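Local coordinates for DinB-like domain-containing protein (Enterococcus faecalis, PDB 3CEX) that is of unknown function but belongs to the DinB superfamily of four-helix-bundle proteins and pairs with a second copy of itself, at residues A[11-22]-A[108-119]; A[54-62]-A[144-155]. One frame throughout, in Å; residues are numbered along the deposited sequence.

Contact 1 of 2, residues A[11-22]-A[108-119]; sequences SETLDRAHERFE and SDYLAASVALTK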
loop_
_atom_site.group_PDB
_atom_site.type_symbol
_atom_site.label_atom_id
_atom_site.label_comp_id
_atom_site.label_asym_id
_atom_site.label_seq_id
_atom_site.Cartn_x
_atom_site.Cartn_y
_atom_site.Cartn_z
ATOM N N SER A 11 12.937 -0.966 0.896
ATOM C CA SER A 11 13.148 -0.758 2.314
ATOM C C SER A 11 12.570 0.587 2.820
ATOM O O SER A 11 11.937 0.667 3.893
ATOM C CB SER A 11 14.651 -0.851 2.598
ATOM O OG SER A 11 14.862 -1.047 3.951
ATOM N N GLU A 12 12.790 1.646 2.057
ATOM C CA GLU A 12 12.232 2.942 2.395
ATOM C C GLU A 12 10.702 2.935 2.241
ATOM O O GLU A 12 9.988 3.605 2.993
ATOM C CB GLU A 12 12.917 4.026 1.556
ATOM C CG GLU A 12 14.409 4.099 1.909
ATOM C CD GLU A 12 15.217 5.053 1.074
ATOM O OE1 GLU A 12 14.657 5.705 0.162
ATOM O OE2 GLU A 12 16.458 5.137 1.332
ATOM N N THR A 13 10.188 2.154 1.304
ATOM C CA THR A 13 8.730 2.015 1.131
ATOM C C THR A 13 8.061 1.297 2.327
ATOM O O THR A 13 6.924 1.689 2.781
ATOM C CB THR A 13 8.399 1.273 -0.207
ATOM O OG1 THR A 13 9.014 1.979 -1.296
ATOM C CG2 THR A 13 6.888 1.187 -0.468
ATOM N N LEU A 14 8.704 0.222 2.799
ATOM C CA LEU A 14 8.272 -0.438 4.032
ATOM C C LEU A 14 8.248 0.512 5.248
ATOM O O LEU A 14 7.295 0.470 6.072
ATOM C CB LEU A 14 9.141 -1.690 4.286
ATOM C CG LEU A 14 8.785 -2.550 5.506
ATOM C CD1 LEU A 14 7.365 -3.120 5.381
ATOM C CD2 LEU A 14 9.795 -3.715 5.690
ATOM N N ASP A 15 9.238 1.401 5.349
ATOM C CA ASP A 15 9.255 2.398 6.423
ATOM C C ASP A 15 8.002 3.287 6.405
ATOM O O ASP A 15 7.468 3.612 7.454
ATOM C CB ASP A 15 10.493 3.307 6.328
ATOM C CG ASP A 15 11.788 2.606 6.752
ATOM O OD1 ASP A 15 11.704 1.631 7.547
ATOM O OD2 ASP A 15 12.883 3.084 6.336
ATOM N N ARG A 16 7.504 3.642 5.225
ATOM C CA ARG A 16 6.264 4.424 5.155
ATOM C C ARG A 16 5.073 3.633 5.683
ATOM O O ARG A 16 4.235 4.214 6.370
ATOM C CB ARG A 16 5.938 4.938 3.739
ATOM C CG ARG A 16 7.060 5.640 2.995
ATOM C CD ARG A 16 7.470 6.915 3.701
ATOM N NE ARG A 16 8.325 7.642 2.792
ATOM C CZ ARG A 16 7.900 8.516 1.882
ATOM N NH1 ARG A 16 6.619 8.852 1.798
ATOM N NH2 ARG A 16 8.780 9.068 1.076
ATOM N N ALA A 17 4.979 2.343 5.375
ATOM C CA ALA A 17 3.918 1.473 5.940
ATOM C C ALA A 17 4.011 1.463 7.482
ATOM O O ALA A 17 3.010 1.657 8.207
ATOM C CB ALA A 17 4.028 0.058 5.411
ATOM N N HIS A 18 5.230 1.276 7.972
ATOM C CA HIS A 18 5.494 1.203 9.401
ATOM C C HIS A 18 5.037 2.476 10.104
ATOM O O HIS A 18 4.293 2.431 11.102
ATOM C CB HIS A 18 6.997 0.968 9.598
ATOM C CG HIS A 18 7.396 0.620 10.999
ATOM N ND1 HIS A 18 8.717 0.526 11.378
ATOM C CD2 HIS A 18 6.666 0.320 12.098
ATOM C CE1 HIS A 18 8.782 0.198 12.660
ATOM N NE2 HIS A 18 7.552 0.059 13.119
ATOM N N GLU A 19 5.484 3.611 9.580
ATOM C CA GLU A 19 5.089 4.943 10.072
ATOM C C GLU A 19 3.569 5.170 10.033
ATOM O O GLU A 19 2.976 5.717 10.980
ATOM C CB GLU A 19 5.847 6.049 9.269
ATOM C CG GLU A 19 7.349 5.973 9.537
ATOM C CD GLU A 19 8.298 6.700 8.535
ATOM O OE1 GLU A 19 7.871 7.150 7.431
ATOM O OE2 GLU A 19 9.523 6.832 8.888
ATOM N N ARG A 20 2.921 4.749 8.957
ATOM C CA ARG A 20 1.467 4.921 8.868
ATOM C C ARG A 20 0.702 4.120 9.945
ATOM O O ARG A 20 -0.206 4.632 10.546
ATOM C CB ARG A 20 0.976 4.519 7.487
ATOM C CG ARG A 20 -0.539 4.630 7.263
ATOM C CD ARG A 20 -0.901 4.460 5.806
ATOM N NE ARG A 20 -0.325 5.531 5.001
ATOM C CZ ARG A 20 0.636 5.386 4.082
ATOM N NH1 ARG A 20 1.140 4.203 3.778
ATOM N NH2 ARG A 20 1.056 6.435 3.434
ATOM N N PHE A 21 1.078 2.865 10.164
ATOM C CA PHE A 21 0.468 2.058 11.217
ATOM C C PHE A 21 0.647 2.741 12.605
ATOM O O PHE A 21 -0.303 2.828 13.387
ATOM C CB PHE A 21 1.100 0.665 11.240
ATOM C CG PHE A 21 0.451 -0.346 10.333
ATOM C CD1 PHE A 21 -0.845 -0.761 10.554
ATOM C CD2 PHE A 21 1.167 -0.966 9.337
ATOM C CE1 PHE A 21 -1.448 -1.715 9.724
ATOM C CE2 PHE A 21 0.570 -1.902 8.546
ATOM C CZ PHE A 21 -0.752 -2.269 8.758
ATOM N N GLU A 22 1.859 3.206 12.909
ATOM C CA GLU A 22 2.093 3.893 14.174
ATOM C C GLU A 22 1.275 5.203 14.333
ATOM O O GLU A 22 0.756 5.457 15.407
ATOM C CB GLU A 22 3.590 4.155 14.391
ATOM C CG GLU A 22 4.446 2.919 14.669
ATOM C CD GLU A 22 3.953 1.990 15.822
ATOM O OE1 GLU A 22 3.482 2.470 16.872
ATOM O OE2 GLU A 22 4.048 0.758 15.650
ATOM N N SER A 108 3.066 -2.420 18.446
ATOM C CA SER A 108 4.178 -1.614 18.001
ATOM C C SER A 108 5.483 -2.386 18.062
ATOM O O SER A 108 6.336 -2.271 17.155
ATOM C CB SER A 108 4.339 -0.377 18.868
ATOM O OG SER A 108 3.288 0.504 18.649
ATOM N N ASP A 109 5.664 -3.112 19.168
ATOM C CA ASP A 109 6.904 -3.874 19.405
ATOM C C ASP A 109 7.074 -5.040 18.430
ATOM O O ASP A 109 8.181 -5.262 17.867
ATOM C CB ASP A 109 6.955 -4.368 20.858
ATOM C CG ASP A 109 7.134 -3.254 21.863
ATOM O OD1 ASP A 109 7.452 -2.101 21.477
ATOM O OD2 ASP A 109 6.954 -3.543 23.070
ATOM N N TYR A 110 6.002 -5.785 18.186
ATOM C CA TYR A 110 6.116 -6.915 17.272
ATOM C C TYR A 110 6.283 -6.422 15.816
ATOM O O TYR A 110 7.088 -6.958 15.051
ATOM C CB TYR A 110 4.921 -7.876 17.420
ATOM C CG TYR A 110 4.968 -9.097 16.514
ATOM C CD1 TYR A 110 6.160 -9.796 16.286
ATOM C CD2 TYR A 110 3.834 -9.567 15.911
ATOM C CE1 TYR A 110 6.185 -10.946 15.434
ATOM C CE2 TYR A 110 3.859 -10.684 15.082
ATOM C CZ TYR A 110 5.030 -11.367 14.837
ATOM O OH TYR A 110 5.005 -12.480 14.001
ATOM N N LEU A 111 5.558 -5.376 15.438
ATOM C CA LEU A 111 5.761 -4.801 14.107
ATOM C C LEU A 111 7.191 -4.261 13.914
ATOM O O LEU A 111 7.807 -4.490 12.875
ATOM C CB LEU A 111 4.731 -3.697 13.797
ATOM C CG LEU A 111 4.726 -3.118 12.372
ATOM C CD1 LEU A 111 4.480 -4.227 11.318
ATOM C CD2 LEU A 111 3.605 -2.017 12.254
ATOM N N ALA A 112 7.715 -3.567 14.916
ATOM C CA ALA A 112 9.092 -3.046 14.844
ATOM C C ALA A 112 10.111 -4.175 14.683
ATOM O O ALA A 112 11.075 -4.047 13.907
ATOM C CB ALA A 112 9.437 -2.195 16.104
ATOM N N ALA A 113 9.908 -5.277 15.421
ATOM C CA ALA A 113 10.755 -6.451 15.286
ATOM C C ALA A 113 10.639 -7.050 13.888
ATOM O O ALA A 113 11.649 -7.448 13.309
ATOM C CB ALA A 113 10.442 -7.502 16.348
ATOM N N SER A 114 9.422 -7.176 13.358
ATOM C CA SER A 114 9.273 -7.770 12.019
ATOM C C SER A 114 9.804 -6.882 10.891
ATOM O O SER A 114 10.333 -7.383 9.914
ATOM C CB SER A 114 7.824 -8.158 11.751
ATOM O OG SER A 114 7.410 -9.047 12.763
ATOM N N VAL A 115 9.637 -5.568 11.017
ATOM C CA VAL A 115 10.229 -4.630 10.062
ATOM C C VAL A 115 11.747 -4.699 10.105
ATOM O O VAL A 115 12.381 -4.733 9.050
ATOM C CB VAL A 115 9.702 -3.178 10.291
ATOM C CG1 VAL A 115 10.496 -2.161 9.455
ATOM C CG2 VAL A 115 8.204 -3.126 9.948
ATOM N N ALA A 116 12.330 -4.753 11.301
ATOM C CA ALA A 116 13.788 -4.863 11.446
ATOM C C ALA A 116 14.342 -6.097 10.745
ATOM O O ALA A 116 15.341 -6.020 10.040
ATOM C CB ALA A 116 14.206 -4.899 12.925
ATOM N N LEU A 117 13.712 -7.231 10.997
ATOM C CA LEU A 117 14.062 -8.494 10.363
ATOM C C LEU A 117 14.035 -8.368 8.831
ATOM O O LEU A 117 14.964 -8.811 8.131
ATOM C CB LEU A 117 13.074 -9.586 10.804
ATOM C CG LEU A 117 13.299 -10.994 10.223
ATOM C CD1 LEU A 117 14.523 -11.701 10.878
ATOM C CD2 LEU A 117 12.003 -11.848 10.353
ATOM N N THR A 118 12.961 -7.767 8.328
ATOM C CA THR A 118 12.754 -7.601 6.884
ATOM C C THR A 118 13.890 -6.750 6.324
ATOM O O THR A 118 14.530 -7.121 5.349
ATOM C CB THR A 118 11.372 -6.997 6.585
ATOM O OG1 THR A 118 10.360 -7.839 7.162
ATOM C CG2 THR A 118 11.128 -6.865 5.068
ATOM N N LYS A 119 14.172 -5.633 6.979
ATOM C CA LYS A 119 15.202 -4.712 6.482
ATOM C C LYS A 119 16.593 -5.327 6.518
ATOM O O LYS A 119 17.418 -5.043 5.646
ATOM C CB LYS A 119 15.189 -3.416 7.280
ATOM C CG LYS A 119 13.947 -2.571 7.033
ATOM C CD LYS A 119 13.846 -1.404 8.047
ATOM C CE LYS A 119 14.343 -0.145 7.482
ATOM N NZ LYS A 119 14.335 0.981 8.491
HETATM O O HOH W 1 6.345 -0.126 15.638
#
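Helix segments 11-22 and 108-119 run antiparallel, their N-to-C directions 175° apart and their axes 10.6 Å from each other at closest approach, so that Ser11 lies beside Lys119 and Glu22 beside Ser108. At one end Lys119 gives a salt bridge: its chain turns at chi3 and crosses the Asp15 side chain at about a right angle. Lys119 NZ thereby meets the syn lone pair of Asp15 OD1 at 2.9 Å, with a weak second bond to OD2. Lys119 CG and CE also lie against Ser11 OG. Next to this polar pair, Leu14 CD2 presses on Thr118 CG2 at 3.5 Å, a tight contact between two methyl groups, and also meets Val115 CG1, at 4.1 Å. With CG anti to the backbone N (chi1 -169°), the His18 ring reaches into the seam, where Val115 CG2 stands over one face in a CH-pi contact, 4.1 Å from the ring centroid. Leu111 CD2 fills the angle between His18 CD2 and Phe21 CB. At the far end Ser108 OG donates to the syn lone pair of Glu22 OE1 at 2.7 Å. A water lying in the His18 ring plane hydrogen-bonds to NE2 and donates to both Glu22 OE2 and Ser108 O; these last two bonds hold the water, which in turn would favour this orientation of the ring. Ile152 and Ala155 of helix 144-170 continue the apolar layer beyond Leu14. Helices 8-25 and 104-124 thus pack as antiparallel neighbours in the four-helix bundle of the DinB superfamily.

Contact 2 of 2, residues A[54-62]-A[144-155]; sequences ELDLQISAL and RQVRLVSAIDDA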
loop_
_atom_site.group_PDB
_atom_site.type_symbol
_atom_site.label_atom_id
_atom_site.label_comp_id
_atom_site.label_asym_id
_atom_site.label_seq_id
_atom_site.Cartn_x
_atom_site.Cartn_y
_atom_site.Cartn_z
ATOM N N GLU A 54 2.976 -11.574 8.799
ATOM C CA GLU A 54 3.271 -11.986 7.452
ATOM C C GLU A 54 4.720 -11.655 7.024
ATOM O O GLU A 54 5.334 -12.443 6.307
ATOM C CB GLU A 54 2.250 -11.365 6.485
ATOM C CG GLU A 54 2.399 -11.811 5.074
ATOM C CD GLU A 54 1.851 -13.205 4.790
ATOM O OE1 GLU A 54 1.713 -14.044 5.709
ATOM O OE2 GLU A 54 1.559 -13.465 3.610
ATOM N N LEU A 55 5.225 -10.476 7.394
ATOM C CA LEU A 55 6.663 -10.163 7.230
ATOM C C LEU A 55 7.544 -11.194 7.943
ATOM O O LEU A 55 8.511 -11.735 7.378
ATOM C CB LEU A 55 6.974 -8.758 7.762
ATOM C CG LEU A 55 6.339 -7.555 7.010
ATOM C CD1 LEU A 55 6.570 -6.227 7.748
ATOM C CD2 LEU A 55 6.870 -7.484 5.567
ATOM N N ASP A 56 7.252 -11.412 9.220
ATOM C CA ASP A 56 7.935 -12.417 10.017
ATOM C C ASP A 56 7.949 -13.790 9.304
ATOM O O ASP A 56 9.005 -14.296 8.925
ATOM C CB ASP A 56 7.244 -12.513 11.399
ATOM C CG ASP A 56 7.956 -13.443 12.375
ATOM O OD1 ASP A 56 9.136 -13.807 12.151
ATOM O OD2 ASP A 56 7.320 -13.774 13.410
ATOM N N LEU A 57 6.779 -14.371 9.098
ATOM C CA LEU A 57 6.694 -15.701 8.472
ATOM C C LEU A 57 7.373 -15.794 7.101
ATOM O O LEU A 57 8.088 -16.750 6.816
ATOM C CB LEU A 57 5.244 -16.147 8.340
ATOM C CG LEU A 57 4.609 -16.637 9.644
ATOM C CD1 LEU A 57 3.140 -16.977 9.371
ATOM C CD2 LEU A 57 5.358 -17.826 10.231
ATOM N N GLN A 58 7.152 -14.811 6.247
ATOM C CA GLN A 58 7.705 -14.903 4.891
ATOM C C GLN A 58 9.221 -14.718 4.838
ATOM O O GLN A 58 9.912 -15.446 4.104
ATOM C CB GLN A 58 7.063 -13.890 3.963
ATOM C CG GLN A 58 5.568 -14.111 3.703
ATOM C CD GLN A 58 5.235 -15.346 2.901
ATOM O OE1 GLN A 58 6.069 -16.246 2.688
ATOM N NE2 GLN A 58 3.987 -15.415 2.472
ATOM N N ILE A 59 9.719 -13.724 5.573
ATOM C CA ILE A 59 11.145 -13.462 5.619
ATOM C C ILE A 59 11.832 -14.568 6.381
ATOM O O ILE A 59 12.896 -14.998 5.980
ATOM C CB ILE A 59 11.509 -12.080 6.263
ATOM C CG1 ILE A 59 10.960 -10.927 5.430
ATOM C CG2 ILE A 59 13.045 -11.958 6.437
ATOM C CD1 ILE A 59 11.636 -10.748 4.087
ATOM N N SER A 60 11.231 -15.061 7.454
ATOM C CA SER A 60 11.866 -16.168 8.200
ATOM C C SER A 60 11.960 -17.440 7.342
ATOM O O SER A 60 12.959 -18.137 7.408
ATOM C CB SER A 60 11.148 -16.448 9.519
ATOM O OG SER A 60 11.294 -15.339 10.390
ATOM N N ALA A 61 10.930 -17.718 6.545
ATOM C CA ALA A 61 10.938 -18.822 5.570
ATOM C C ALA A 61 12.026 -18.670 4.471
ATOM O O ALA A 61 12.716 -19.621 4.160
ATOM C CB ALA A 61 9.547 -18.986 4.940
ATOM N N LEU A 62 12.193 -17.481 3.900
ATOM C CA LEU A 62 13.319 -17.215 2.981
ATOM C C LEU A 62 14.690 -17.352 3.654
ATOM O O LEU A 62 15.684 -17.654 3.000
ATOM C CB LEU A 62 13.226 -15.807 2.397
ATOM C CG LEU A 62 12.060 -15.539 1.453
ATOM C CD1 LEU A 62 12.046 -14.076 1.103
ATOM C CD2 LEU A 62 12.128 -16.421 0.182
ATOM N N ARG A 144 12.408 -15.538 -5.373
ATOM C CA ARG A 144 12.664 -14.748 -4.184
ATOM C C ARG A 144 12.097 -13.323 -4.370
ATOM O O ARG A 144 11.492 -12.752 -3.460
ATOM C CB ARG A 144 14.159 -14.705 -3.924
ATOM C CG ARG A 144 14.581 -14.273 -2.554
ATOM C CD ARG A 144 16.079 -14.525 -2.371
ATOM N NE ARG A 144 16.450 -15.899 -2.692
ATOM C CZ ARG A 144 16.375 -16.923 -1.853
ATOM N NH1 ARG A 144 15.966 -16.768 -0.606
ATOM N NH2 ARG A 144 16.730 -18.113 -2.260
ATOM N N GLN A 145 12.311 -12.786 -5.567
ATOM C CA GLN A 145 11.951 -11.427 -5.898
ATOM C C GLN A 145 10.451 -11.206 -5.793
ATOM O O GLN A 145 10.012 -10.230 -5.179
ATOM C CB GLN A 145 12.422 -11.113 -7.313
ATOM C CG GLN A 145 12.124 -9.695 -7.736
ATOM C CD GLN A 145 13.020 -9.256 -8.871
ATOM O OE1 GLN A 145 14.233 -9.478 -8.818
ATOM N NE2 GLN A 145 12.441 -8.608 -9.887
ATOM N N VAL A 146 9.680 -12.144 -6.349
ATOM C CA VAL A 146 8.214 -12.090 -6.312
ATOM C C VAL A 146 7.718 -12.099 -4.857
ATOM O O VAL A 146 6.835 -11.329 -4.464
ATOM C CB VAL A 146 7.612 -13.242 -7.155
ATOM C CG1 VAL A 146 6.129 -13.444 -6.847
ATOM C CG2 VAL A 146 7.800 -12.951 -8.661
ATOM N N ARG A 147 8.352 -12.920 -4.025
ATOM C CA ARG A 147 7.932 -13.055 -2.640
ATOM C C ARG A 147 8.235 -11.772 -1.859
ATOM O O ARG A 147 7.403 -11.323 -1.065
ATOM C CB ARG A 147 8.620 -14.270 -2.059
ATOM C CG ARG A 147 8.464 -14.533 -0.638
ATOM C CD ARG A 147 7.059 -14.944 -0.255
ATOM N NE ARG A 147 6.293 -15.744 -1.213
ATOM C CZ ARG A 147 6.206 -17.073 -1.233
ATOM N NH1 ARG A 147 6.907 -17.831 -0.416
ATOM N NH2 ARG A 147 5.410 -17.651 -2.113
ATOM N N LEU A 148 9.406 -11.188 -2.097
ATOM C CA LEU A 148 9.788 -9.913 -1.504
ATOM C C LEU A 148 8.866 -8.767 -1.906
ATOM O O LEU A 148 8.506 -7.961 -1.072
ATOM C CB LEU A 148 11.235 -9.552 -1.864
ATOM C CG LEU A 148 12.301 -10.440 -1.177
ATOM C CD1 LEU A 148 13.723 -10.189 -1.715
ATOM C CD2 LEU A 148 12.233 -10.251 0.365
ATOM N N VAL A 149 8.514 -8.680 -3.177
ATOM C CA VAL A 149 7.585 -7.653 -3.644
ATOM C C VAL A 149 6.185 -7.838 -3.010
ATOM O O VAL A 149 5.513 -6.859 -2.621
ATOM C CB VAL A 149 7.501 -7.642 -5.178
ATOM C CG1 VAL A 149 6.348 -6.749 -5.655
ATOM C CG2 VAL A 149 8.805 -7.190 -5.812
ATOM N N SER A 150 5.746 -9.101 -2.917
ATOM C CA SER A 150 4.489 -9.436 -2.289
ATOM C C SER A 150 4.480 -9.007 -0.834
ATOM O O SER A 150 3.464 -8.472 -0.349
ATOM C CB SER A 150 4.198 -10.950 -2.367
ATOM O OG SER A 150 3.898 -11.294 -3.696
ATOM N N ALA A 151 5.597 -9.233 -0.135
ATOM C CA ALA A 151 5.678 -8.860 1.289
ATOM C C ALA A 151 5.617 -7.357 1.505
ATOM O O ALA A 151 4.890 -6.891 2.388
ATOM C CB ALA A 151 6.863 -9.455 1.943
ATOM N N ILE A 152 6.298 -6.582 0.669
ATOM C CA ILE A 152 6.247 -5.122 0.770
ATOM C C ILE A 152 4.850 -4.616 0.383
ATOM O O ILE A 152 4.276 -3.780 1.088
ATOM C CB ILE A 152 7.286 -4.425 -0.156
ATOM C CG1 ILE A 152 8.735 -4.790 0.219
ATOM C CG2 ILE A 152 7.123 -2.910 -0.137
ATOM C CD1 ILE A 152 9.123 -4.482 1.648
ATOM N N ASP A 153 4.290 -5.143 -0.714
ATOM C CA ASP A 153 2.917 -4.783 -1.171
ATOM C C ASP A 153 1.845 -4.994 -0.073
ATOM O O ASP A 153 0.982 -4.145 0.158
ATOM C CB ASP A 153 2.587 -5.569 -2.459
ATOM C CG ASP A 153 1.125 -5.493 -2.871
ATOM O OD1 ASP A 153 0.684 -4.371 -3.178
ATOM O OD2 ASP A 153 0.421 -6.560 -2.903
ATOM N N ASP A 154 1.915 -6.147 0.573
ATOM C CA ASP A 154 1.011 -6.535 1.635
ATOM C C ASP A 154 1.064 -5.556 2.791
ATOM O O ASP A 154 0.012 -5.121 3.254
ATOM C CB ASP A 154 1.382 -7.939 2.162
ATOM C CG ASP A 154 0.568 -8.348 3.404
ATOM O OD1 ASP A 154 -0.409 -9.084 3.196
ATOM O OD2 ASP A 154 0.904 -7.930 4.573
ATOM N N ALA A 155 2.276 -5.239 3.261
ATOM C CA ALA A 155 2.428 -4.319 4.377
ATOM C C ALA A 155 1.874 -2.948 4.015
ATOM O O ALA A 155 1.092 -2.375 4.808
ATOM C CB ALA A 155 3.890 -4.212 4.865
HETATM O O HOH W 2 8.654 -16.566 2.053
#
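Two long helices of the DinB-type bundle, 44-62 and 144-170, meet here through the end of one and the start of the other, antiparallel at 170° with segment axes 10.1 Å apart. The apolar seam sets leucine and isoleucine methyls against alanine CB atoms and another leucine methyl. Leu55 sends CD2 to Ala151 CB at 4.1 Å and CD1 toward Ala155 CB, small partners consistent with the short CA-CA distance of 6.2 Å between Leu55 and Ala151. Farther along, Leu148 CD2 receives Ile59 CD1 at 3.8 Å and Leu62 CD1 at 3.9 Å, a single methyl thus serving two partners. Leu62 CD1 also rests on Arg147 CG.

Polar groups line one side of this seam. Arg147, bent at chi2 and chi3, carries its CD across the Gln58 amide, 3.4 Å from OE1, with the amide and guanidinium planes 42° apart. Water 2 joins the pair without a direct bond: it donates to Gln58 O and OE1 and accepts a longer bond from Arg147 NH1, in the guanidinium plane. A bend at chi2 swings Gln58 NE2 back toward Glu54 OE2, which it reaches in a weak bond.

Arg144 slides past Leu62 in the opposite direction, its guanidinium edge near Leu62 O, while its NH1 is hydrogen-bonded to Tyr121 OH and its NH2 forms a salt bridge with Asp132. With leucine, isoleucine and alanine inside, helices 44-62 and 144-170 form an antiparallel pair of the DinB-type four-helix bundle.

The segments alternate along the chain: 11-22 and 54-62 come first, then their partners 108-119 and 144-155. Contacts 1 and 2 thus engage the four long helices 8-25, 44-62, 104-124 and 144-170 as two interleaved pairs, with centres 13 Å apart. They meet directly in the bundle interior, where Thr118 of contact 1 packs on Leu55 and Ile59 of contact 2, and Tyr110 OH probably hydrogen-bonds to Asp56 OD2. Both also face the second subunit: Arg20 of one copy forms a salt bridge with Asp153 of the other, and Arg16 bonds to Ser150 across the same interface. One bundle therefore supplies both its own core and the dimer surface.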